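Local structure of carbohydrate kinase, FGGY (Rhodospirillum rubrum, 3IFR) at residues A244-S249 with D270-S275; A253-T256 with V261-K264; L284-H289 with Y295-C300. The protein probably phosphorylates D-xylulose with ATP, as a xylulose kinase of the FGGY family of carbohydrate kinases. One frame throughout, in Å; residues are numbered along the deposited sequence.

Contact 1 of 3, residues A244-S249 with D270-S275; sequences ADHIAS and DIIVAS
Helix 245-252 starts directly after strand 238-244 of the N-terminal actin-like sheet, and here its first turn meets strand 269-273 of the C-terminal sheet, so that H246 and I247 rest on I272 where the two domains of the FGGY kinase fold join. The contact is small, 141 Å² in all, and no hydrogen bond crosses it. The closest approaches are made by one methyl group: I272 CD1 lies 3.4 Å from the carbonyl oxygen H246 O and 4.1 Å from H246 CB. The same methyl reaches the H246 imidazole near the ring plane, at its CD2 edge, and the two side chains cross obliquely. The ring owes its place to a chi1 of 67°, which sets CG between the backbone N and the carbonyl carbon. I247 CD1 stands 3.5 Å above one face of that ring, offset toward its rim, and also comes to 4.3 Å from I272 CG2; the isoleucine thus touches both the histidine and the strand. H246 NE2 and D270 OD1 are 5.8 Å apart, too far for contact. D245 OD1 accepts a weak hydrogen bond from H246 N, bent to 117° at the hydrogen. The H246 side chain is about 4 Å from a bound phosphate ion, probably from the crystallisation liquor, which may mark a pocket. D245 O and S249 OG both meet S437 OG, the latter weakly, and E184 of helix 179-185 touches H246. Behind I272, the flanking residues I271 and V273 turn to helix 372-397, while the strand itself is hydrogen-bonded between strands 260-265 and 298-301.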
loop_
_atom_site.group_PDB
_atom_site.type_symbol
_atom_site.label_atom_id
_atom_site.label_comp_id
_atom_site.label_asym_id
_atom_site.label_seq_id
_atom_site.Cartn_x
_atom_site.Cartn_y
_atom_site.Cartn_z
ATOM N N ALA A 244 2.919 8.738 -0.191
ATOM C CA ALA A 244 2.303 7.527 -0.660
ATOM C C ALA A 244 1.560 6.738 0.445
ATOM O O ALA A 244 2.134 6.416 1.398
ATOM C CB ALA A 244 3.303 6.681 -1.338
ATOM N N ASP A 245 0.289 6.440 0.280
ATOM C CA ASP A 245 -0.486 5.844 1.349
ATOM C C ASP A 245 0.034 4.602 2.047
ATOM O O ASP A 245 0.040 4.571 3.227
ATOM C CB ASP A 245 -1.979 5.733 1.051
ATOM C CG ASP A 245 -2.321 4.719 0.005
ATOM O OD1 ASP A 245 -1.478 4.155 -0.656
ATOM O OD2 ASP A 245 -3.465 4.477 -0.150
ATOM N N HIS A 246 0.466 3.583 1.322
ATOM C CA HIS A 246 0.945 2.403 1.976
ATOM C C HIS A 246 2.253 2.606 2.745
ATOM O O HIS A 246 2.432 2.024 3.753
ATOM C CB HIS A 246 0.947 1.176 1.041
ATOM C CG HIS A 246 1.922 1.265 -0.078
ATOM N ND1 HIS A 246 1.833 2.214 -1.056
ATOM C CD2 HIS A 246 3.002 0.523 -0.381
ATOM C CE1 HIS A 246 2.816 2.061 -1.906
ATOM N NE2 HIS A 246 3.538 1.040 -1.522
ATOM N N ILE A 247 3.121 3.467 2.264
ATOM C CA ILE A 247 4.330 3.856 2.950
ATOM C C ILE A 247 4.042 4.656 4.246
ATOM O O ILE A 247 4.689 4.431 5.263
ATOM C CB ILE A 247 5.302 4.670 2.033
ATOM C CG1 ILE A 247 5.365 4.046 0.635
ATOM C CG2 ILE A 247 6.708 4.708 2.678
ATOM C CD1 ILE A 247 5.834 2.600 0.687
ATOM N N ALA A 248 3.074 5.571 4.206
ATOM C CA ALA A 248 2.720 6.320 5.404
ATOM C C ALA A 248 2.141 5.344 6.414
ATOM O O ALA A 248 2.391 5.470 7.619
ATOM C CB ALA A 248 1.742 7.434 5.103
ATOM N N SER A 249 1.407 4.348 5.927
ATOM C CA SER A 249 0.942 3.286 6.815
ATOM C C SER A 249 2.120 2.534 7.421
ATOM O O SER A 249 2.109 2.222 8.607
ATOM C CB SER A 249 0.008 2.308 6.114
ATOM O OG SER A 249 -1.326 2.618 6.431
ATOM N N ASP A 270 0.134 -7.262 2.383
ATOM C CA ASP A 270 1.261 -6.448 1.943
ATOM C C ASP A 270 2.433 -6.772 2.795
ATOM O O ASP A 270 2.280 -7.164 3.958
ATOM C CB ASP A 270 1.005 -4.952 2.127
ATOM C CG ASP A 270 0.044 -4.396 1.107
ATOM O OD1 ASP A 270 0.484 -3.564 0.273
ATOM O OD2 ASP A 270 -1.143 -4.796 1.129
ATOM N N ILE A 271 3.615 -6.543 2.238
ATOM C CA ILE A 271 4.809 -6.592 3.041
ATOM C C ILE A 271 5.663 -5.399 2.663
ATOM O O ILE A 271 5.896 -5.155 1.490
ATOM C CB ILE A 271 5.515 -7.950 2.860
ATOM C CG1 ILE A 271 6.862 -7.975 3.579
ATOM C CG2 ILE A 271 5.651 -8.311 1.366
ATOM C CD1 ILE A 271 7.472 -9.367 3.528
ATOM N N ILE A 272 6.077 -4.625 3.661
ATOM C CA ILE A 272 6.716 -3.340 3.426
ATOM C C ILE A 272 7.932 -3.380 4.331
ATOM O O ILE A 272 7.841 -3.839 5.471
ATOM C CB ILE A 272 5.794 -2.157 3.830
ATOM C CG1 ILE A 272 4.343 -2.425 3.399
ATOM C CG2 ILE A 272 6.304 -0.850 3.271
ATOM C CD1 ILE A 272 3.410 -1.155 3.341
ATOM N N VAL A 273 9.075 -2.941 3.821
ATOM C CA VAL A 273 10.325 -3.094 4.540
ATOM C C VAL A 273 11.094 -1.811 4.396
ATOM O O VAL A 273 11.092 -1.232 3.327
ATOM C CB VAL A 273 11.136 -4.189 3.868
ATOM C CG1 VAL A 273 12.484 -4.309 4.480
ATOM C CG2 VAL A 273 10.360 -5.496 3.956
ATOM N N ALA A 274 11.728 -1.338 5.459
ATOM C CA ALA A 274 12.630 -0.201 5.317
ATOM C C ALA A 274 14.042 -0.740 5.053
ATOM O O ALA A 274 14.439 -1.740 5.642
ATOM C CB ALA A 274 12.587 0.663 6.574
ATOM N N SER A 275 14.788 -0.099 4.163
ATOM C CA SER A 275 16.097 -0.603 3.755
ATOM C C SER A 275 16.958 0.548 3.310
ATOM O O SER A 275 16.437 1.520 2.741
ATOM C CB SER A 275 15.950 -1.595 2.590
ATOM O OG SER A 275 17.143 -1.678 1.842
#

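Contact 2 of 3, residues A253-T256 with V261-K264; sequences AGIT and VLLK
I255 and L262 cross at about a right angle, the isoleucine reaching over the start of the leucine side chain where the chain passes from helix 245-252 into strand 260-265. The end of I255 does the touching: CD1 lies 3.3 Å from L262 CB, tighter than usual van der Waals contact, and CG1 is 3.8 Å from the carbonyl carbon V261 C. With chi1 at -84°, I255 CG1 sits beside its own backbone N and is carried toward the strand, while CG2 takes the position anti to that N. L262 has its CG anti to the backbone N (chi1 175°), and both its methyls meet A253 CB, which is 3.8 Å from L262 CD1 and 4.1 Å from L262 CD2; L262 CD1 is also near I255 CD1. Between A253 and I255, G254 ends the helix in a Schellman motif; its phi of 84° would press a CB against the preceding carbonyl oxygen. Replacing I255 with an alanine would probably open a gap beside L262 CB and lose the close packing of CD1 on it. F405 of strand 403-407 touches both I255 and L262, extending the apolar cluster across the neighbouring strand. All four touching residues are buried and no hydrogen bond links the two segments, which implies that the contact between them is purely apolar packing.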
loop_
_atom_site.group_PDB
_atom_site.type_symbol
_atom_site.label_atom_id
_atom_site.label_comp_id
_atom_site.label_asym_id
_atom_site.label_seq_id
_atom_site.Cartn_x
_atom_site.Cartn_y
_atom_site.Cartn_z
ATOM N N ALA A 253 3.078 2.325 11.445
ATOM C CA ALA A 253 3.266 1.067 12.155
ATOM C C ALA A 253 4.665 0.984 12.785
ATOM O O ALA A 253 5.009 -0.001 13.418
ATOM C CB ALA A 253 2.965 -0.146 11.258
ATOM N N GLY A 254 5.457 2.031 12.622
ATOM C CA GLY A 254 6.800 2.051 13.169
ATOM C C GLY A 254 7.861 1.385 12.323
ATOM O O GLY A 254 8.839 0.886 12.852
ATOM N N ILE A 255 7.677 1.325 11.013
ATOM C CA ILE A 255 8.756 0.862 10.158
ATOM C C ILE A 255 9.598 2.082 9.761
ATOM O O ILE A 255 9.267 2.837 8.793
ATOM C CB ILE A 255 8.226 0.072 8.927
ATOM C CG1 ILE A 255 7.976 -1.396 9.311
ATOM C CG2 ILE A 255 9.235 0.076 7.806
ATOM C CD1 ILE A 255 6.712 -1.629 10.055
ATOM N N THR A 256 10.675 2.283 10.515
ATOM C CA THR A 256 11.532 3.457 10.394
ATOM C C THR A 256 13.024 3.169 10.260
ATOM O O THR A 256 13.794 4.057 9.905
ATOM C CB THR A 256 11.368 4.437 11.607
ATOM O OG1 THR A 256 11.982 3.872 12.752
ATOM C CG2 THR A 256 9.925 4.685 11.926
ATOM N N VAL A 261 10.243 -4.625 9.172
ATOM C CA VAL A 261 9.307 -5.217 8.235
ATOM C C VAL A 261 7.888 -5.174 8.779
ATOM O O VAL A 261 7.636 -5.581 9.908
ATOM C CB VAL A 261 9.662 -6.697 7.947
ATOM C CG1 VAL A 261 8.726 -7.281 6.936
ATOM C CG2 VAL A 261 11.123 -6.842 7.501
ATOM N N LEU A 262 6.955 -4.696 7.970
ATOM C CA LEU A 262 5.552 -4.741 8.319
ATOM C C LEU A 262 4.882 -5.867 7.551
ATOM O O LEU A 262 5.109 -6.075 6.345
ATOM C CB LEU A 262 4.862 -3.393 8.027
ATOM C CG LEU A 262 3.353 -3.472 8.290
ATOM C CD1 LEU A 262 3.117 -3.603 9.800
ATOM C CD2 LEU A 262 2.594 -2.303 7.745
ATOM N N LEU A 263 4.044 -6.606 8.250
ATOM C CA LEU A 263 3.268 -7.646 7.622
ATOM C C LEU A 263 1.818 -7.297 7.839
ATOM O O LEU A 263 1.344 -7.318 8.976
ATOM C CB LEU A 263 3.549 -8.960 8.313
ATOM C CG LEU A 263 4.646 -9.905 7.866
ATOM C CD1 LEU A 263 5.762 -9.250 7.034
ATOM C CD2 LEU A 263 5.127 -10.529 9.132
ATOM N N LYS A 264 1.108 -7.040 6.748
ATOM C CA LYS A 264 -0.224 -6.453 6.786
ATOM C C LYS A 264 -1.218 -7.531 6.441
ATOM O O LYS A 264 -1.303 -7.951 5.284
ATOM C CB LYS A 264 -0.305 -5.343 5.735
ATOM C CG LYS A 264 -1.239 -4.202 6.066
ATOM C CD LYS A 264 -0.829 -2.918 5.320
ATOM C CE LYS A 264 -1.830 -1.780 5.576
ATOM N NZ LYS A 264 -3.239 -2.275 5.515
#

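Contact 3 of 3, residues L284-H289 with Y295-C300; sequences LYLDYH and YAPNGC
A chi1 of 59° sets the N298 amide between its backbone N and carbonyl carbon, while D287, with CG beside the backbone N (chi1 -83°), presents OD1 to it across an antiparallel bridge leading into edge strand 298-301 of the C-terminal sheet. Y285 and N298 form a hydrogen-bonded pair: Y285 N donates to N298 O, and N298 N donates to Y285 O, each at 2.8 Å. Farther along, A296 N donates to D287 O. The Y285 and N298 side chains cross at about a right angle, and N298 OD1 lies in the Y285 ring plane at its edge, 3.4 Å from Y285 CD2. L286 CD1 packs 3.8 Å from P297 CG, the two side chains running side by side. The Y288 and Y295 side chains also run alongside each other, their ring planes oblique at 31°, and R179 makes a cation-pi contact with Y288. Two acceptors grip the amide nitrogen of N298 and so fix its rotation: N298 ND2 donates to A296 O at 3.1 Å, almost straight and in the amide plane, and to D287 OD1 at 3.0 Å, on the anti side of the carboxylate, in a bent bond tilted out of both planes.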
loop_
_atom_site.group_PDB
_atom_site.type_symbol
_atom_site.label_atom_id
_atom_site.label_comp_id
_atom_site.label_asym_id
_atom_site.label_seq_id
_atom_site.Cartn_x
_atom_site.Cartn_y
_atom_site.Cartn_z
ATOM N N LEU A 284 9.434 -7.875 -6.312
ATOM C CA LEU A 284 9.094 -6.929 -5.252
ATOM C C LEU A 284 9.163 -5.547 -5.876
ATOM O O LEU A 284 10.065 -5.287 -6.681
ATOM C CB LEU A 284 10.153 -7.008 -4.158
ATOM C CG LEU A 284 10.094 -8.281 -3.314
ATOM C CD1 LEU A 284 11.285 -8.358 -2.376
ATOM C CD2 LEU A 284 8.789 -8.353 -2.526
ATOM N N TYR A 285 8.236 -4.658 -5.538
ATOM C CA TYR A 285 8.259 -3.307 -6.115
ATOM C C TYR A 285 9.006 -2.323 -5.210
ATOM O O TYR A 285 9.033 -2.481 -4.007
ATOM C CB TYR A 285 6.834 -2.787 -6.327
ATOM C CG TYR A 285 5.752 -3.869 -6.359
ATOM C CD1 TYR A 285 5.544 -4.644 -7.500
ATOM C CD2 TYR A 285 4.923 -4.107 -5.246
ATOM C CE1 TYR A 285 4.547 -5.636 -7.535
ATOM C CE2 TYR A 285 3.924 -5.089 -5.277
ATOM C CZ TYR A 285 3.752 -5.853 -6.420
ATOM O OH TYR A 285 2.781 -6.835 -6.464
ATOM N N LEU A 286 9.560 -1.275 -5.787
ATOM C CA LEU A 286 10.265 -0.310 -4.999
ATOM C C LEU A 286 9.542 1.043 -4.828
ATOM O O LEU A 286 8.777 1.482 -5.697
ATOM C CB LEU A 286 11.663 -0.144 -5.580
ATOM C CG LEU A 286 12.762 0.590 -4.832
ATOM C CD1 LEU A 286 13.160 -0.030 -3.455
ATOM C CD2 LEU A 286 13.960 0.679 -5.759
ATOM N N ASP A 287 9.798 1.687 -3.682
ATOM C CA ASP A 287 9.315 3.040 -3.381
ATOM C C ASP A 287 10.410 3.713 -2.582
ATOM O O ASP A 287 11.261 3.030 -2.019
ATOM C CB ASP A 287 8.062 3.011 -2.505
ATOM C CG ASP A 287 6.773 2.808 -3.294
ATOM O OD1 ASP A 287 6.351 1.651 -3.547
ATOM O OD2 ASP A 287 6.124 3.822 -3.595
ATOM N N TYR A 288 10.378 5.043 -2.500
ATOM C CA TYR A 288 11.192 5.730 -1.518
ATOM C C TYR A 288 10.473 5.647 -0.189
ATOM O O TYR A 288 9.249 5.715 -0.148
ATOM C CB TYR A 288 11.375 7.186 -1.884
ATOM C CG TYR A 288 12.204 7.384 -3.134
ATOM C CD1 TYR A 288 13.584 7.435 -3.068
ATOM C CD2 TYR A 288 11.598 7.529 -4.380
ATOM C CE1 TYR A 288 14.343 7.619 -4.208
ATOM C CE2 TYR A 288 12.347 7.717 -5.523
ATOM C CZ TYR A 288 13.717 7.754 -5.431
ATOM O OH TYR A 288 14.450 7.930 -6.563
ATOM N N HIS A 289 11.204 5.498 0.917
ATOM C CA HIS A 289 10.543 5.642 2.205
ATOM C C HIS A 289 10.197 7.110 2.431
ATOM O O HIS A 289 10.703 7.982 1.735
ATOM C CB HIS A 289 11.452 5.185 3.320
ATOM C CG HIS A 289 10.717 4.806 4.560
ATOM N ND1 HIS A 289 11.037 3.686 5.301
ATOM C CD2 HIS A 289 9.669 5.379 5.185
ATOM C CE1 HIS A 289 10.218 3.594 6.332
ATOM N NE2 HIS A 289 9.373 4.602 6.269
ATOM N N TYR A 295 14.857 3.569 1.441
ATOM C CA TYR A 295 13.962 2.993 0.448
ATOM C C TYR A 295 12.944 2.084 1.138
ATOM O O TYR A 295 13.100 1.731 2.317
ATOM C CB TYR A 295 14.788 2.236 -0.585
ATOM C CG TYR A 295 15.722 3.136 -1.363
ATOM C CD1 TYR A 295 17.008 3.369 -0.945
ATOM C CD2 TYR A 295 15.304 3.765 -2.531
ATOM C CE1 TYR A 295 17.870 4.210 -1.671
ATOM C CE2 TYR A 295 16.160 4.596 -3.258
ATOM C CZ TYR A 295 17.432 4.811 -2.815
ATOM O OH TYR A 295 18.268 5.640 -3.529
ATOM N N ALA A 296 11.889 1.714 0.426
ATOM C CA ALA A 296 10.826 0.873 0.987
ATOM C C ALA A 296 10.369 -0.215 0.003
ATOM O O ALA A 296 9.261 -0.175 -0.518
ATOM C CB ALA A 296 9.624 1.726 1.450
ATOM N N PRO A 297 11.230 -1.212 -0.243
ATOM C CA PRO A 297 10.785 -2.299 -1.118
ATOM C C PRO A 297 9.521 -2.869 -0.521
ATOM O O PRO A 297 9.456 -2.994 0.689
ATOM C CB PRO A 297 11.917 -3.336 -0.998
ATOM C CG PRO A 297 13.108 -2.564 -0.565
ATOM C CD PRO A 297 12.592 -1.413 0.282
ATOM N N ASN A 298 8.537 -3.204 -1.331
ATOM C CA ASN A 298 7.284 -3.746 -0.827
ATOM C C ASN A 298 6.712 -4.782 -1.780
ATOM O O ASN A 298 7.107 -4.887 -2.940
ATOM C CB ASN A 298 6.216 -2.653 -0.570
ATOM C CG ASN A 298 5.880 -1.867 -1.819
ATOM O OD1 ASN A 298 4.829 -2.077 -2.463
ATOM N ND2 ASN A 298 6.789 -0.978 -2.198
ATOM N N GLY A 299 5.766 -5.542 -1.270
ATOM C CA GLY A 299 5.136 -6.568 -2.052
ATOM C C GLY A 299 3.722 -6.713 -1.562
ATOM O O GLY A 299 3.343 -6.215 -0.524
ATOM N N CYS A 300 2.939 -7.443 -2.328
ATOM C CA CYS A 300 1.525 -7.561 -2.109
ATOM C C CYS A 300 1.208 -9.020 -2.361
ATOM O O CYS A 300 1.800 -9.628 -3.238
ATOM C CB CYS A 300 0.818 -6.695 -3.143
ATOM S SG CYS A 300 -0.959 -6.724 -2.967
#

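How the contacts relate
Strand 269-273 joins all three contacts. On one side I272 O lies 2.8 Å from L262 N, a probable hydrogen bond to contact 2; on the other, I271 O is 2.8 Å from G299 N, and S275 O 2.9 Å from Y295 N, both probable hydrogen bonds leading into contact 3. The centres of contacts 2 and 3 are about 7 Å from that of contact 1 and about 12 Å from each other. Contact 2 is nested in the loop closed by contact 1; contact 3 follows. Bound phosphate, which may mark a pocket, is about 4 Å from the H246 side chain and about 3 Å from that of N298; H246 NE2 is 3.5 Å from N298 OD1.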